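Putative Acetyltransferase from the GNAT family (Novosphingobium aromaticivorans DSM 12444, PDB 3EC4) probably transfers an acyl group, perhaps acetyl from acetyl-CoA, as members of the GNAT family do. Local coordinates at residues Leu30-Ala42 against Pro121-Gln133. Residues are numbered along the deposited sequence; the frame is centred on the assembly and turned at random.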
loop_
_atom_site.group_PDB
_atom_site.type_symbol
_atom_site.label_atom_id
_atom_site.label_comp_id
_atom_site.label_asym_id
_atom_site.label_seq_id
_atom_site.Cartn_x
_atom_site.Cartn_y
_atom_site.Cartn_z
ATOM N N LEU A 30 8.017 13.457 -13.579
ATOM C CA LEU A 30 6.834 13.054 -12.828
ATOM C C LEU A 30 6.631 11.578 -13.003
ATOM O O LEU A 30 6.867 11.032 -14.083
ATOM C CB LEU A 30 5.580 13.828 -13.312
ATOM C CG LEU A 30 5.620 15.346 -13.040
ATOM C CD1 LEU A 30 4.414 16.061 -13.674
ATOM C CD2 LEU A 30 5.736 15.713 -11.561
ATOM N N ARG A 31 6.223 10.939 -11.926
ATOM C CA ARG A 31 5.806 9.541 -11.967
ATOM C C ARG A 31 4.425 9.420 -11.375
ATOM O O ARG A 31 4.147 9.950 -10.289
ATOM C CB ARG A 31 6.798 8.619 -11.237
ATOM C CG ARG A 31 8.162 8.640 -11.919
ATOM C CD ARG A 31 9.234 7.849 -11.212
ATOM N NE ARG A 31 10.530 8.139 -11.862
ATOM C CZ ARG A 31 11.715 7.789 -11.376
ATOM N NH1 ARG A 31 11.811 7.105 -10.232
ATOM N NH2 ARG A 31 12.817 8.112 -12.052
ATOM N N ARG A 32 3.555 8.718 -12.101
ATOM C CA ARG A 32 2.150 8.554 -11.700
ATOM C C ARG A 32 1.729 7.124 -11.875
ATOM O O ARG A 32 1.912 6.549 -12.934
ATOM C CB ARG A 32 1.286 9.483 -12.556
ATOM C CG ARG A 32 -0.239 9.286 -12.474
ATOM C CD ARG A 32 -0.730 9.737 -11.131
ATOM N NE ARG A 32 -2.198 9.907 -10.953
ATOM C CZ ARG A 32 -3.017 8.979 -10.425
ATOM N NH1 ARG A 32 -2.586 7.745 -10.103
ATOM N NH2 ARG A 32 -4.297 9.279 -10.232
ATOM N N LEU A 33 1.258 6.504 -10.801
ATOM C CA LEU A 33 0.784 5.143 -10.884
ATOM C C LEU A 33 -0.439 5.129 -11.810
ATOM O O LEU A 33 -1.309 6.016 -11.766
ATOM C CB LEU A 33 0.450 4.607 -9.476
ATOM C CG LEU A 33 -0.178 3.222 -9.301
ATOM C CD1 LEU A 33 0.749 2.131 -9.757
ATOM C CD2 LEU A 33 -0.654 3.063 -7.840
ATOM N N ASP A 34 -0.507 4.109 -12.647
ATOM C CA ASP A 34 -1.708 3.876 -13.427
ATOM C C ASP A 34 -2.902 3.982 -12.458
ATOM O O ASP A 34 -2.956 3.267 -11.484
ATOM C CB ASP A 34 -1.609 2.494 -14.039
ATOM C CG ASP A 34 -2.799 2.118 -14.886
ATOM O OD1 ASP A 34 -3.895 2.710 -14.758
ATOM O OD2 ASP A 34 -2.624 1.174 -15.659
ATOM N N PRO A 35 -3.848 4.905 -12.717
ATOM C CA PRO A 35 -5.035 5.031 -11.862
ATOM C C PRO A 35 -5.870 3.772 -11.641
ATOM O O PRO A 35 -6.613 3.715 -10.627
ATOM C CB PRO A 35 -5.872 6.082 -12.573
ATOM C CG PRO A 35 -4.879 6.864 -13.362
ATOM C CD PRO A 35 -3.813 5.938 -13.758
ATOM N N ALA A 36 -5.765 2.780 -12.530
ATOM C CA ALA A 36 -6.438 1.516 -12.335
ATOM C C ALA A 36 -5.873 0.802 -11.109
ATOM O O ALA A 36 -6.561 0.000 -10.469
ATOM C CB ALA A 36 -6.299 0.615 -13.588
ATOM N N TYR A 37 -4.598 1.043 -10.837
ATOM C CA TYR A 37 -3.930 0.457 -9.681
ATOM C C TYR A 37 -4.052 1.295 -8.418
ATOM O O TYR A 37 -4.175 0.760 -7.346
ATOM C CB TYR A 37 -2.483 0.174 -9.986
ATOM C CG TYR A 37 -2.249 -0.953 -10.948
ATOM C CD1 TYR A 37 -2.476 -0.805 -12.298
ATOM C CD2 TYR A 37 -1.745 -2.164 -10.496
ATOM C CE1 TYR A 37 -2.210 -1.849 -13.195
ATOM C CE2 TYR A 37 -1.466 -3.212 -11.387
ATOM C CZ TYR A 37 -1.712 -3.045 -12.720
ATOM O OH TYR A 37 -1.471 -4.105 -13.570
ATOM N N GLY A 38 -3.995 2.615 -8.521
ATOM C CA GLY A 38 -4.074 3.419 -7.311
ATOM C C GLY A 38 -3.777 4.879 -7.571
ATOM O O GLY A 38 -3.526 5.263 -8.716
ATOM N N PRO A 39 -3.863 5.701 -6.514
ATOM C CA PRO A 39 -3.798 7.150 -6.681
ATOM C C PRO A 39 -2.406 7.811 -6.494
ATOM O O PRO A 39 -2.313 9.044 -6.357
ATOM C CB PRO A 39 -4.717 7.611 -5.567
ATOM C CG PRO A 39 -4.369 6.657 -4.458
ATOM C CD PRO A 39 -4.165 5.333 -5.122
ATOM N N PHE A 40 -1.346 7.015 -6.526
ATOM C CA PHE A 40 -0.052 7.464 -6.016
ATOM C C PHE A 40 0.737 8.206 -7.103
ATOM O O PHE A 40 0.652 7.871 -8.280
ATOM C CB PHE A 40 0.770 6.310 -5.476
ATOM C CG PHE A 40 0.185 5.714 -4.233
ATOM C CD1 PHE A 40 0.288 6.384 -3.034
ATOM C CD2 PHE A 40 -0.536 4.532 -4.292
ATOM C CE1 PHE A 40 -0.264 5.874 -1.906
ATOM C CE2 PHE A 40 -1.117 4.028 -3.159
ATOM C CZ PHE A 40 -0.985 4.696 -1.976
ATOM N N ALA A 41 1.498 9.216 -6.679
ATOM C CA ALA A 41 2.376 9.976 -7.610
ATOM C C ALA A 41 3.576 10.514 -6.860
ATOM O O ALA A 41 3.593 10.540 -5.633
ATOM C CB ALA A 41 1.605 11.137 -8.325
ATOM N N ALA A 42 4.594 10.928 -7.612
ATOM C CA ALA A 42 5.813 11.469 -7.039
ATOM C C ALA A 42 6.483 12.362 -8.080
ATOM O O ALA A 42 6.333 12.155 -9.307
ATOM C CB ALA A 42 6.762 10.336 -6.588
ATOM N N PRO A 121 -8.711 -0.592 3.785
ATOM C CA PRO A 121 -7.565 -1.300 3.193
ATOM C C PRO A 121 -6.515 -0.352 2.597
ATOM O O PRO A 121 -5.480 -0.823 2.046
ATOM C CB PRO A 121 -8.213 -2.090 2.030
ATOM C CG PRO A 121 -9.344 -1.252 1.592
ATOM C CD PRO A 121 -9.831 -0.473 2.825
ATOM N N GLY A 122 -6.790 0.949 2.683
ATOM C CA GLY A 122 -6.106 1.925 1.837
ATOM C C GLY A 122 -6.839 2.108 0.505
ATOM O O GLY A 122 -7.978 1.605 0.337
ATOM N N PRO A 123 -6.202 2.816 -0.450
ATOM C CA PRO A 123 -6.841 3.052 -1.736
ATOM C C PRO A 123 -7.189 1.711 -2.401
ATOM O O PRO A 123 -6.533 0.686 -2.189
ATOM C CB PRO A 123 -5.764 3.739 -2.547
ATOM C CG PRO A 123 -4.851 4.305 -1.563
ATOM C CD PRO A 123 -4.845 3.367 -0.416
ATOM N N TRP A 124 -8.241 1.714 -3.170
ATOM C CA TRP A 124 -8.638 0.540 -3.881
ATOM C C TRP A 124 -9.307 1.037 -5.151
ATOM O O TRP A 124 -10.368 1.681 -5.092
ATOM C CB TRP A 124 -9.596 -0.281 -3.043
ATOM C CG TRP A 124 -9.902 -1.565 -3.656
ATOM C CD1 TRP A 124 -10.929 -1.859 -4.520
ATOM C CD2 TRP A 124 -9.125 -2.755 -3.530
ATOM N NE1 TRP A 124 -10.855 -3.186 -4.887
ATOM C CE2 TRP A 124 -9.749 -3.751 -4.308
ATOM C CE3 TRP A 124 -7.968 -3.074 -2.833
ATOM C CZ2 TRP A 124 -9.246 -5.053 -4.392
ATOM C CZ3 TRP A 124 -7.479 -4.365 -2.913
ATOM C CH2 TRP A 124 -8.109 -5.325 -3.715
ATOM N N ALA A 125 -8.664 0.775 -6.274
ATOM C CA ALA A 125 -9.209 1.090 -7.566
ATOM C C ALA A 125 -9.569 -0.200 -8.273
ATOM O O ALA A 125 -9.324 -1.309 -7.761
ATOM C CB ALA A 125 -8.201 1.913 -8.381
ATOM N N SER A 126 -10.154 -0.049 -9.460
ATOM C CA SER A 126 -10.644 -1.201 -10.213
ATOM C C SER A 126 -9.600 -2.302 -10.392
ATOM O O SER A 126 -9.945 -3.488 -10.380
ATOM C CB SER A 126 -11.105 -0.723 -11.589
ATOM O OG SER A 126 -10.046 -0.101 -12.270
ATOM N N GLY A 127 -8.325 -1.929 -10.577
ATOM C CA GLY A 127 -7.277 -2.915 -10.862
ATOM C C GLY A 127 -6.216 -3.129 -9.786
ATOM O O GLY A 127 -5.195 -3.749 -10.051
ATOM N N THR A 128 -6.470 -2.611 -8.584
ATOM C CA THR A 128 -5.541 -2.732 -7.452
ATOM C C THR A 128 -5.220 -4.220 -7.137
ATOM O O THR A 128 -4.112 -4.545 -6.733
ATOM C CB THR A 128 -6.096 -2.010 -6.217
ATOM O OG1 THR A 128 -6.329 -0.623 -6.532
ATOM C CG2 THR A 128 -5.124 -2.119 -5.030
ATOM N N TRP A 129 -6.181 -5.115 -7.356
ATOM C CA TRP A 129 -5.952 -6.545 -7.117
ATOM C C TRP A 129 -4.862 -7.091 -8.005
ATOM O O TRP A 129 -4.349 -8.181 -7.741
ATOM C CB TRP A 129 -7.227 -7.353 -7.331
ATOM C CG TRP A 129 -7.731 -7.395 -8.785
ATOM C CD1 TRP A 129 -8.499 -6.450 -9.428
ATOM C CD2 TRP A 129 -7.495 -8.426 -9.736
ATOM N NE1 TRP A 129 -8.763 -6.848 -10.695
ATOM C CE2 TRP A 129 -8.160 -8.060 -10.918
ATOM C CE3 TRP A 129 -6.817 -9.653 -9.690
ATOM C CZ2 TRP A 129 -8.139 -8.859 -12.063
ATOM C CZ3 TRP A 129 -6.793 -10.448 -10.827
ATOM C CH2 TRP A 129 -7.450 -10.047 -11.997
ATOM N N ARG A 130 -4.557 -6.405 -9.115
ATOM C CA ARG A 130 -3.484 -6.877 -9.994
ATOM C C ARG A 130 -2.089 -6.455 -9.541
ATOM O O ARG A 130 -1.121 -6.825 -10.209
ATOM C CB ARG A 130 -3.665 -6.409 -11.442
ATOM C CG ARG A 130 -5.015 -6.657 -12.066
ATOM C CD ARG A 130 -4.976 -6.363 -13.551
ATOM N NE ARG A 130 -6.162 -6.910 -14.212
ATOM C CZ ARG A 130 -7.302 -6.243 -14.391
ATOM N NH1 ARG A 130 -7.435 -4.985 -13.973
ATOM N NH2 ARG A 130 -8.323 -6.837 -15.000
ATOM N N TYR A 131 -1.987 -5.711 -8.433
ATOM C CA TYR A 131 -0.703 -5.115 -8.001
ATOM C C TYR A 131 0.257 -6.225 -7.604
ATOM O O TYR A 131 1.462 -6.102 -7.765
ATOM C CB TYR A 131 -0.923 -4.169 -6.832
ATOM C CG TYR A 131 -0.235 -2.836 -6.870
ATOM C CD1 TYR A 131 1.108 -2.717 -7.217
ATOM C CD2 TYR A 131 -0.930 -1.691 -6.523
ATOM C CE1 TYR A 131 1.726 -1.457 -7.205
ATOM C CE2 TYR A 131 -0.335 -0.463 -6.495
ATOM C CZ TYR A 131 0.986 -0.342 -6.851
ATOM O OH TYR A 131 1.582 0.902 -6.818
ATOM N N GLY A 132 -0.303 -7.319 -7.088
ATOM C CA GLY A 132 0.461 -8.499 -6.697
ATOM C C GLY A 132 -0.452 -9.570 -6.124
ATOM O O GLY A 132 -1.665 -9.563 -6.365
ATOM N N GLN A 133 0.133 -10.483 -5.356
ATOM C CA GLN A 133 -0.619 -11.616 -4.811
ATOM C C GLN A 133 -1.524 -11.162 -3.694
ATOM O O GLN A 133 -1.091 -10.471 -2.777
ATOM C CB GLN A 133 0.322 -12.667 -4.251
ATOM C CG GLN A 133 -0.388 -13.945 -3.772
ATOM C CD GLN A 133 -1.024 -14.715 -4.891
ATOM O OE1 GLN A 133 -0.370 -14.996 -5.892
ATOM N NE2 GLN A 133 -2.310 -15.049 -4.748
HETATM O O HOH W 1 -0.335 -6.285 -12.634
#
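Thr-128 OG1 is held by two bonds, donating to Tyr-37 O at 2.7 Å and accepting from Ala-125 N. It reaches Tyr-37 O from above the carbonyl plane, not along a lone pair. Its chi1 of -58° sets OG1 beside its own backbone N, turned back to Ala-125 N across the Ala-125 to Thr-128 type I turn. One residue earlier, Gly-127 N donates to Ala-36 O at 2.6 Å, a short but bent bond (136°). A valine in place of Thr-128 would probably leave Tyr-37 O and Ala-125 N without this shared partner.

The 30-42 segment is a beta hairpin whose loop meets the link from helix 109-118 to strand 134-139 of the GNAT domain. An Asx turn, Asp-34 OD1 to Ala-36 N, shapes that loop. Here Tyr-37 and Tyr-131 form a T-shaped pair. The CD2 edge of Tyr-37 points at the face of Tyr-131, with planes at 85° and centroids 5.5 Å apart. At the far end of its ring, Tyr-37 OH lies 2.6 Å from a water that donates to Arg-130 O. Both methyls of Leu-33 straddle Tyr-131 OH, CD1 and CD2 each 3.3 Å away. Farther along, Pro-39 CD presses on Pro-123 CB at a tight 3.4 Å, the two side chains crossing at about a right angle. Pro-123 CG also meets Phe-40 CZ, whose ring rests on Trp-63 and Val-65 of strand 61-66.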